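Local coordinates for CELL WALL surface anchor family protein (Streptococcus pneumoniae, PDB 2WW8) that is the adhesin of the pneumococcal pilus and probably uses an integrin-like, metal-binding domain to recognise host cells, at residues Leu225-Leu230 and Gln379-His384; Leu231-Ser236 and Leu272-Ser277. All blocks are in the same frame, centred on the assembly; numbering follows the deposited sequence.

In the fold
Both contacts lie among the parallel strands of the central sheet of the integrin-like (von Willebrand A-type) domain, with centres about 16 Å apart, and they share strand 225-232. Its first six residues pair with strand 379-386 in interaction 1. In interaction 2 the chain from Leu-231 onward pairs with strand 269-275 on the other side and then runs into the magnesium site. Along the chain the order is 225-230, 231-236, 272-277 and 379-384, so interaction 2 is made entirely within the span that interaction 1 closes. The two meet where His-384 NE2 lies 2.6 Å from Tyr-275 OH and where Leu-230 packs on Val-273. Strand 225-232 thus carries the chain from the sheet core to the metal-binding loop.

Interaction 1. Residues Leu225-Leu230 and Gln379-His384; sequences LDVVIL and QKVIFH
Asp-226 and Val-228 each use both backbone N and O to grip the strand 379-384, and Leu-230 N adds a fifth bond, in regular parallel pairing. Asp-226 N donates to Gln-379 O (3.0 Å) and Val-381 N returns to Asp-226 O (2.9 Å); the pattern then repeats through Val-381 O, Phe-383 N and Phe-383 O, the last receiving Leu-230 N at 2.8 Å. The carboxylate of Asp-226, on the face it shares with Lys-380, makes salt bridges with Arg-375 and Arg-269 and a bond to Ser-378, which probably stabilise its buried negative charge.

On the face of Leu-225, Val-227 and Ile-229, CD2 of Leu-225 presses on Gln-379 CB at 3.6 Å, alongside the extended glutamine chain, whose NE2 reaches Asp-533. Val-227 CG1, trans to the backbone N (chi1 -176°), meets the edge of the Phe-383 ring in its plane, 3.7 Å from CD2. On the other face, Leu-230 CD1 sits over the centre of the His-384 imidazole, 4.1 Å from its centroid and 12° off the normal, a CH-pi contact. The same methyl touches Ile-382 CG2 at 4.1 Å, while the polar end of His-384 pairs with Tyr-275.

Helices cover both faces of this pair, as in the Rossmann-like von Willebrand A fold. Helix 247-263 packs on Val-227, Ile-229 and Phe-383, and helix 359-373 on Val-228, Ile-382 and His-384. Strand 269-275 flanks 225-230 on the side opposite 379-384, and Phe-535 of strand 533-539 meets the Phe-383 ring.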
ATOM      1  N   LEU A 225       4.616 -11.911  31.138  1.00 13.70           N
ATOM      2  CA  LEU A 225       5.801 -11.247  31.720  1.00 12.49           C
ATOM      3  C   LEU A 225       5.504  -9.867  32.259  1.00 11.41           C
ATOM      4  O   LEU A 225       4.785  -9.108  31.623  1.00 11.40           O
ATOM      5  CB  LEU A 225       6.857 -11.033  30.632  1.00 10.98           C
ATOM      6  CG  LEU A 225       7.276 -12.291  29.857  1.00 14.20           C
ATOM      7  CD1 LEU A 225       8.239 -11.851  28.744  1.00 13.07           C
ATOM      8  CD2 LEU A 225       7.959 -13.322  30.780  1.00 12.98           C
ATOM      9  N   ASP A 226       6.084  -9.547  33.415  1.00 13.52           N
ATOM     10  CA  ASP A 226       6.140  -8.216  34.010  1.00 13.06           C
ATOM     11  C   ASP A 226       7.638  -7.862  34.078  1.00 11.87           C
ATOM     12  O   ASP A 226       8.402  -8.464  34.833  1.00 14.49           O
ATOM     13  CB  ASP A 226       5.521  -8.177  35.441  1.00 10.49           C
ATOM     14  CG  ASP A 226       3.983  -8.052  35.432  1.00 14.91           C
ATOM     15  OD1 ASP A 226       3.383  -7.514  34.473  1.00 14.57           O
ATOM     16  OD2 ASP A 226       3.342  -8.567  36.376  1.00 13.72           O
ATOM     17  N   VAL A 227       8.046  -6.868  33.310  1.00 13.55           N
ATOM     18  CA  VAL A 227       9.447  -6.612  33.046  1.00 11.59           C
ATOM     19  C   VAL A 227       9.829  -5.175  33.433  1.00 12.60           C
ATOM     20  O   VAL A 227       9.172  -4.231  33.033  1.00 13.00           O
ATOM     21  CB  VAL A 227       9.784  -6.816  31.540  1.00 12.36           C
ATOM     22  CG1 VAL A 227      11.264  -6.646  31.344  1.00  9.64           C
ATOM     23  CG2 VAL A 227       9.291  -8.230  31.030  1.00  8.77           C
ATOM     24  N   VAL A 228      10.910  -5.020  34.201  1.00 12.10           N
ATOM     25  CA  VAL A 228      11.479  -3.679  34.381  1.00 12.86           C
ATOM     26  C   VAL A 228      12.829  -3.615  33.620  1.00 13.34           C
ATOM     27  O   VAL A 228      13.674  -4.517  33.710  1.00 12.89           O
ATOM     28  CB  VAL A 228      11.775  -3.404  35.863  1.00 11.18           C
ATOM     29  CG1 VAL A 228      12.456  -1.983  36.023  1.00 12.64           C
ATOM     30  CG2 VAL A 228      10.429  -3.519  36.716  1.00 11.33           C
ATOM     31  N   ILE A 229      13.019  -2.549  32.861  1.00 14.05           N
ATOM     32  CA  ILE A 229      14.355  -2.324  32.226  1.00 15.67           C
ATOM     33  C   ILE A 229      15.097  -1.244  32.997  1.00 14.93           C
ATOM     34  O   ILE A 229      14.520  -0.172  33.211  1.00 14.04           O
ATOM     35  CB  ILE A 229      14.196  -1.897  30.786  1.00 16.23           C
ATOM     36  CG1 ILE A 229      13.560  -3.053  30.046  1.00 17.20           C
ATOM     37  CG2 ILE A 229      15.551  -1.444  30.166  1.00 15.32           C
ATOM     38  CD1 ILE A 229      13.199  -2.746  28.614  1.00 23.99           C
ATOM     39  N   LEU A 230      16.311  -1.529  33.452  1.00 14.69           N
ATOM     40  CA  LEU A 230      17.080  -0.509  34.157  1.00 13.54           C
ATOM     41  C   LEU A 230      18.173  -0.066  33.215  1.00 14.64           C
ATOM     42  O   LEU A 230      18.881  -0.904  32.681  1.00 12.60           O
ATOM     43  CB  LEU A 230      17.863  -1.077  35.347  1.00 15.58           C
ATOM     44  CG  LEU A 230      17.092  -1.677  36.520  1.00 18.19           C
ATOM     45  CD1 LEU A 230      18.041  -2.175  37.606  1.00 17.01           C
ATOM     46  CD2 LEU A 230      16.232  -0.536  37.070  1.00 19.57           C
ATOM     47  N   GLN A 379       5.725 -13.898  35.244  1.00 14.98           N
ATOM     48  CA  GLN A 379       7.136 -14.117  35.377  1.00 13.58           C
ATOM     49  C   GLN A 379       7.773 -12.727  35.494  1.00 13.12           C
ATOM     50  O   GLN A 379       7.572 -11.901  34.604  1.00 12.45           O
ATOM     51  CB  GLN A 379       7.661 -14.744  34.094  1.00 15.09           C
ATOM     52  CG  GLN A 379       9.140 -15.190  34.259  1.00 14.67           C
ATOM     53  CD  GLN A 379       9.582 -16.213  33.171  1.00 16.28           C
ATOM     54  OE1 GLN A 379       8.789 -16.601  32.291  1.00 16.04           O
ATOM     55  NE2 GLN A 379      10.875 -16.629  33.217  1.00 16.13           N
ATOM     56  N   LYS A 380       8.523 -12.475  36.558  1.00 12.59           N
ATOM     57  CA  LYS A 380       9.004 -11.092  36.836  1.00 14.41           C
ATOM     58  C   LYS A 380      10.461 -11.003  36.410  1.00 14.14           C
ATOM     59  O   LYS A 380      11.260 -11.853  36.788  1.00 14.21           O
ATOM     60  CB  LYS A 380       8.833 -10.721  38.319  1.00 15.77           C
ATOM     61  CG  LYS A 380       7.324 -10.659  38.662  1.00 19.81           C
ATOM     62  CD  LYS A 380       6.952 -11.345  39.945  1.00 22.33           C
ATOM     63  CE  LYS A 380       5.472 -11.358  40.267  1.00 22.23           C
ATOM     64  NZ  LYS A 380       4.646 -12.569  39.933  1.00 18.86           N
ATOM     65  N   VAL A 381      10.798 -10.017  35.569  1.00 13.09           N
ATOM     66  CA  VAL A 381      12.094  -9.956  34.906  1.00 13.00           C
ATOM     67  C   VAL A 381      12.678  -8.552  35.064  1.00 12.90           C
ATOM     68  O   VAL A 381      11.944  -7.580  34.971  1.00 13.60           O
ATOM     69  CB  VAL A 381      11.936 -10.315  33.394  1.00 12.31           C
ATOM     70  CG1 VAL A 381      13.311 -10.370  32.615  1.00 13.95           C
ATOM     71  CG2 VAL A 381      11.166 -11.680  33.248  1.00 11.62           C
ATOM     72  N   ILE A 382      13.989  -8.468  35.275  1.00 12.68           N
ATOM     73  CA  ILE A 382      14.747  -7.224  35.115  1.00 14.24           C
ATOM     74  C   ILE A 382      15.813  -7.451  34.052  1.00 14.64           C
ATOM     75  O   ILE A 382      16.546  -8.480  34.110  1.00 13.32           O
ATOM     76  CB  ILE A 382      15.415  -6.840  36.477  1.00 13.81           C
ATOM     77  CG1 ILE A 382      14.308  -6.662  37.560  1.00 15.19           C
ATOM     78  CG2 ILE A 382      16.411  -5.685  36.371  1.00 15.05           C
ATOM     79  CD1 ILE A 382      14.895  -6.733  38.986  1.00 14.53           C
ATOM     80  N   PHE A 383      15.816  -6.539  33.072  1.00 11.79           N
ATOM     81  CA  PHE A 383      16.959  -6.363  32.152  1.00 12.18           C
ATOM     82  C   PHE A 383      17.743  -5.090  32.592  1.00 11.96           C
ATOM     83  O   PHE A 383      17.216  -3.991  32.597  1.00 12.17           O
ATOM     84  CB  PHE A 383      16.447  -6.192  30.699  1.00  8.90           C
ATOM     85  CG  PHE A 383      15.928  -7.445  30.075  1.00 11.69           C
ATOM     86  CD1 PHE A 383      16.792  -8.312  29.424  1.00 14.61           C
ATOM     87  CD2 PHE A 383      14.550  -7.739  30.115  1.00 14.25           C
ATOM     88  CE1 PHE A 383      16.278  -9.482  28.822  1.00 14.27           C
ATOM     89  CE2 PHE A 383      14.054  -8.876  29.523  1.00 15.04           C
ATOM     90  CZ  PHE A 383      14.902  -9.755  28.870  1.00 15.28           C
ATOM     91  N   HIS A 384      18.993  -5.252  32.962  1.00 11.29           N
ATOM     92  CA  HIS A 384      19.767  -4.135  33.433  1.00 13.02           C
ATOM     93  C   HIS A 384      20.929  -3.918  32.439  1.00 14.04           C
ATOM     94  O   HIS A 384      21.784  -4.811  32.210  1.00 14.63           O
ATOM     95  CB  HIS A 384      20.367  -4.562  34.745  1.00 15.25           C
ATOM     96  CG  HIS A 384      21.172  -3.479  35.413  1.00 17.23           C
ATOM     97  ND1 HIS A 384      21.838  -3.693  36.598  1.00 18.35           N
ATOM     98  CD2 HIS A 384      21.339  -2.168  35.121  1.00 15.78           C
ATOM     99  CE1 HIS A 384      22.449  -2.575  36.966  1.00 20.95           C
ATOM    100  NE2 HIS A 384      22.166  -1.639  36.082  1.00 17.64           N
TER

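Interaction 2. Residues Leu231-Ser236 and Leu272-Ser277; sequences LDNSNS and LVTYAS. With MG (magnesium ion), chain B.
Tyr-275 holds its ring between its own backbone N and carbonyl carbon (chi1 72°), which swings it under Asp-232, while the aspartate carboxyl carbon extends trans to the backbone N (chi1 178°) toward the metal. This is the DxSxS loop of a metal-ion-dependent adhesion site (MIDAS), as in the inserted domains of integrins. Asp-232 CA lies over one face of the Tyr-275 ring, toward its rim, 4.2 Å from the centroid.

Parallel strand bonds lead into the loop: Leu-231 N to Val-273 O, Tyr-275 N to Leu-231 O, and then Asn-233 N to Tyr-275 O (2.8 Å, nearly straight at 171°). Past the strand, Asn-233 CB packs tightly on Thr-274 CG2 at 3.4 Å, and the methyl of Ala-276 abuts Ser-234 CA.

Asp-232 acts from the second shell. Its OD1 takes Ser-234 N (2.8 Å) in an Asx turn and also Ser-234 OG (2.6 Å), the latter on its syn lone pair, which probably orients that hydroxyl, leaving its oxygen to bind the ion. Ser-234 OG and Ser-236 OG both bind magnesium, with Asp-387 and three waters completing six ligands. One of these waters, 2.1 Å from the magnesium, donates to Asp-232 OD2 at 2.6 Å.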
ATOM      1  N   LEU A 231      18.315   1.235  33.015  1.00 11.70           N
ATOM      2  CA  LEU A 231      19.204   1.677  31.962  1.00 12.88           C
ATOM      3  C   LEU A 231      20.153   2.772  32.522  1.00 13.71           C
ATOM      4  O   LEU A 231      19.688   3.832  32.964  1.00 14.35           O
ATOM      5  CB  LEU A 231      18.357   2.260  30.838  1.00 13.54           C
ATOM      6  CG  LEU A 231      19.159   2.945  29.699  1.00 16.42           C
ATOM      7  CD1 LEU A 231      20.166   1.983  29.041  1.00 15.55           C
ATOM      8  CD2 LEU A 231      18.157   3.527  28.605  1.00 12.43           C
ATOM      9  N   ASP A 232      21.441   2.463  32.546  1.00 13.41           N
ATOM     10  CA  ASP A 232      22.506   3.392  32.974  1.00 14.02           C
ATOM     11  C   ASP A 232      22.602   4.583  32.010  1.00 13.53           C
ATOM     12  O   ASP A 232      22.749   4.435  30.784  1.00 13.62           O
ATOM     13  CB  ASP A 232      23.791   2.517  33.128  1.00 13.69           C
ATOM     14  CG  ASP A 232      25.066   3.270  33.537  1.00 17.80           C
ATOM     15  OD1 ASP A 232      25.155   4.515  33.415  1.00 19.21           O
ATOM     16  OD2 ASP A 232      25.973   2.506  33.973  1.00 11.72           O
ATOM     17  N   ASN A 233      22.465   5.798  32.552  1.00 11.46           N
ATOM     18  CA  ASN A 233      22.615   7.024  31.737  1.00 12.06           C
ATOM     19  C   ASN A 233      23.763   7.881  32.347  1.00 12.52           C
ATOM     20  O   ASN A 233      23.714   9.121  32.287  1.00 14.02           O
ATOM     21  CB  ASN A 233      21.296   7.801  31.648  1.00 11.17           C
ATOM     22  CG  ASN A 233      21.278   8.908  30.564  1.00 14.88           C
ATOM     23  OD1 ASN A 233      20.953  10.040  30.896  1.00 20.32           O
ATOM     24  ND2 ASN A 233      21.650   8.619  29.338  1.00 14.29           N
ATOM     25  N   SER A 234      24.772   7.230  32.940  1.00 12.63           N
ATOM     26  CA  SER A 234      25.921   7.921  33.539  1.00 14.36           C
ATOM     27  C   SER A 234      26.727   8.658  32.408  1.00 13.86           C
ATOM     28  O   SER A 234      26.569   8.372  31.211  1.00 10.99           O
ATOM     29  CB  SER A 234      26.816   6.943  34.330  1.00 15.95           C
ATOM     30  OG  SER A 234      27.296   5.971  33.397  1.00 16.02           O
ATOM     31  N   ASN A 235      27.587   9.611  32.786  1.00 13.09           N
ATOM     32  CA  ASN A 235      28.307  10.450  31.814  1.00 13.76           C
ATOM     33  C   ASN A 235      29.126   9.625  30.797  1.00 12.67           C
ATOM     34  O   ASN A 235      29.187   9.981  29.630  1.00 14.63           O
ATOM     35  CB  ASN A 235      29.268  11.366  32.593  1.00 12.16           C
ATOM     36  CG  ASN A 235      28.532  12.351  33.490  1.00 14.45           C
ATOM     37  OD1 ASN A 235      27.382  12.686  33.234  1.00 15.96           O
ATOM     38  ND2 ASN A 235      29.184  12.788  34.550  1.00 11.82           N
ATOM     39  N   SER A 236      29.769   8.540  31.255  1.00 13.43           N
ATOM     40  CA  SER A 236      30.537   7.638  30.404  1.00 16.08           C
ATOM     41  C   SER A 236      29.703   7.088  29.244  1.00 15.68           C
ATOM     42  O   SER A 236      30.267   6.575  28.282  1.00 13.50           O
ATOM     43  CB  SER A 236      31.002   6.434  31.221  1.00 15.76           C
ATOM     44  OG  SER A 236      29.912   5.709  31.777  1.00 16.31           O
ATOM     45  N   LEU A 272      10.348   1.271  32.882  1.00 15.57           N
ATOM     46  CA  LEU A 272      11.659   1.753  32.450  1.00 13.99           C
ATOM     47  C   LEU A 272      12.184   2.628  33.579  1.00 13.58           C
ATOM     48  O   LEU A 272      11.501   3.557  34.067  1.00 11.16           O
ATOM     49  CB  LEU A 272      11.526   2.566  31.142  1.00 13.49           C
ATOM     50  CG  LEU A 272      12.779   3.418  30.790  1.00 18.38           C
ATOM     51  CD1 LEU A 272      13.967   2.486  30.429  1.00 18.25           C
ATOM     52  CD2 LEU A 272      12.384   4.404  29.644  1.00 14.98           C
ATOM     53  N   VAL A 273      13.381   2.281  34.042  1.00 13.17           N
ATOM     54  CA  VAL A 273      14.048   3.079  35.057  1.00 11.73           C
ATOM     55  C   VAL A 273      15.397   3.491  34.464  1.00 13.67           C
ATOM     56  O   VAL A 273      16.272   2.633  34.249  1.00 14.91           O
ATOM     57  CB  VAL A 273      14.271   2.309  36.370  1.00 11.58           C
ATOM     58  CG1 VAL A 273      15.075   3.152  37.428  1.00 11.56           C
ATOM     59  CG2 VAL A 273      12.898   1.817  36.997  1.00 13.24           C
ATOM     60  N   THR A 274      15.577   4.795  34.280  1.00 12.61           N
ATOM     61  CA  THR A 274      16.868   5.333  33.889  1.00 13.91           C
ATOM     62  C   THR A 274      17.569   5.941  35.105  1.00 12.58           C
ATOM     63  O   THR A 274      16.926   6.647  35.913  1.00 13.96           O
ATOM     64  CB  THR A 274      16.686   6.349  32.776  1.00 13.73           C
ATOM     65  OG1 THR A 274      16.246   5.628  31.599  1.00 16.78           O
ATOM     66  CG2 THR A 274      18.033   7.070  32.424  1.00  8.00           C
ATOM     67  N   TYR A 275      18.864   5.663  35.247  1.00 13.62           N
ATOM     68  CA  TYR A 275      19.583   6.086  36.470  1.00 14.27           C
ATOM     69  C   TYR A 275      21.005   6.588  36.201  1.00 13.10           C
ATOM     70  O   TYR A 275      21.646   6.159  35.244  1.00 12.03           O
ATOM     71  CB  TYR A 275      19.678   5.013  37.551  1.00 13.60           C
ATOM     72  CG  TYR A 275      20.636   3.863  37.260  1.00 14.77           C
ATOM     73  CD1 TYR A 275      20.267   2.831  36.381  1.00 14.00           C
ATOM     74  CD2 TYR A 275      21.894   3.816  37.851  1.00 14.53           C
ATOM     75  CE1 TYR A 275      21.126   1.754  36.139  1.00 14.82           C
ATOM     76  CE2 TYR A 275      22.759   2.706  37.635  1.00 15.46           C
ATOM     77  CZ  TYR A 275      22.358   1.698  36.795  1.00 19.36           C
ATOM     78  OH  TYR A 275      23.259   0.688  36.543  1.00 15.18           O
ATOM     79  N   ALA A 276      21.493   7.401  37.127  1.00 13.45           N
ATOM     80  CA  ALA A 276      22.922   7.720  37.173  1.00 13.04           C
ATOM     81  C   ALA A 276      23.171   8.009  38.650  1.00 14.13           C
ATOM     82  O   ALA A 276      23.172   7.006  39.424  1.00 14.15           O
ATOM     83  CB  ALA A 276      23.347   8.831  36.164  1.00 10.90           C
ATOM     84  N   SER A 277      23.427   9.257  39.077  1.00 13.72           N
ATOM     85  CA  SER A 277      23.581   9.495  40.523  1.00 13.21           C
ATOM     86  C   SER A 277      22.246   9.365  41.256  1.00 14.20           C
ATOM     87  O   SER A 277      22.210   9.360  42.491  1.00 14.19           O
ATOM     88  CB  SER A 277      24.086  10.952  40.798  1.00 14.17           C
ATOM     89  OG  SER A 277      25.371  11.140  40.203  1.00 14.92           O
TER
HETATM   90 MG    MG B1000      29.081   4.724  33.539  1.00 21.09          MG
HETATM   91  O   HOH W   1      28.134   3.570  34.994  1.00 16.77           O
HETATM   92  O   HOH W   2      30.005   6.087  34.729  1.00 18.96           O
HETATM   93  O   HOH W   3      30.942   3.764  33.456  1.00 19.78           O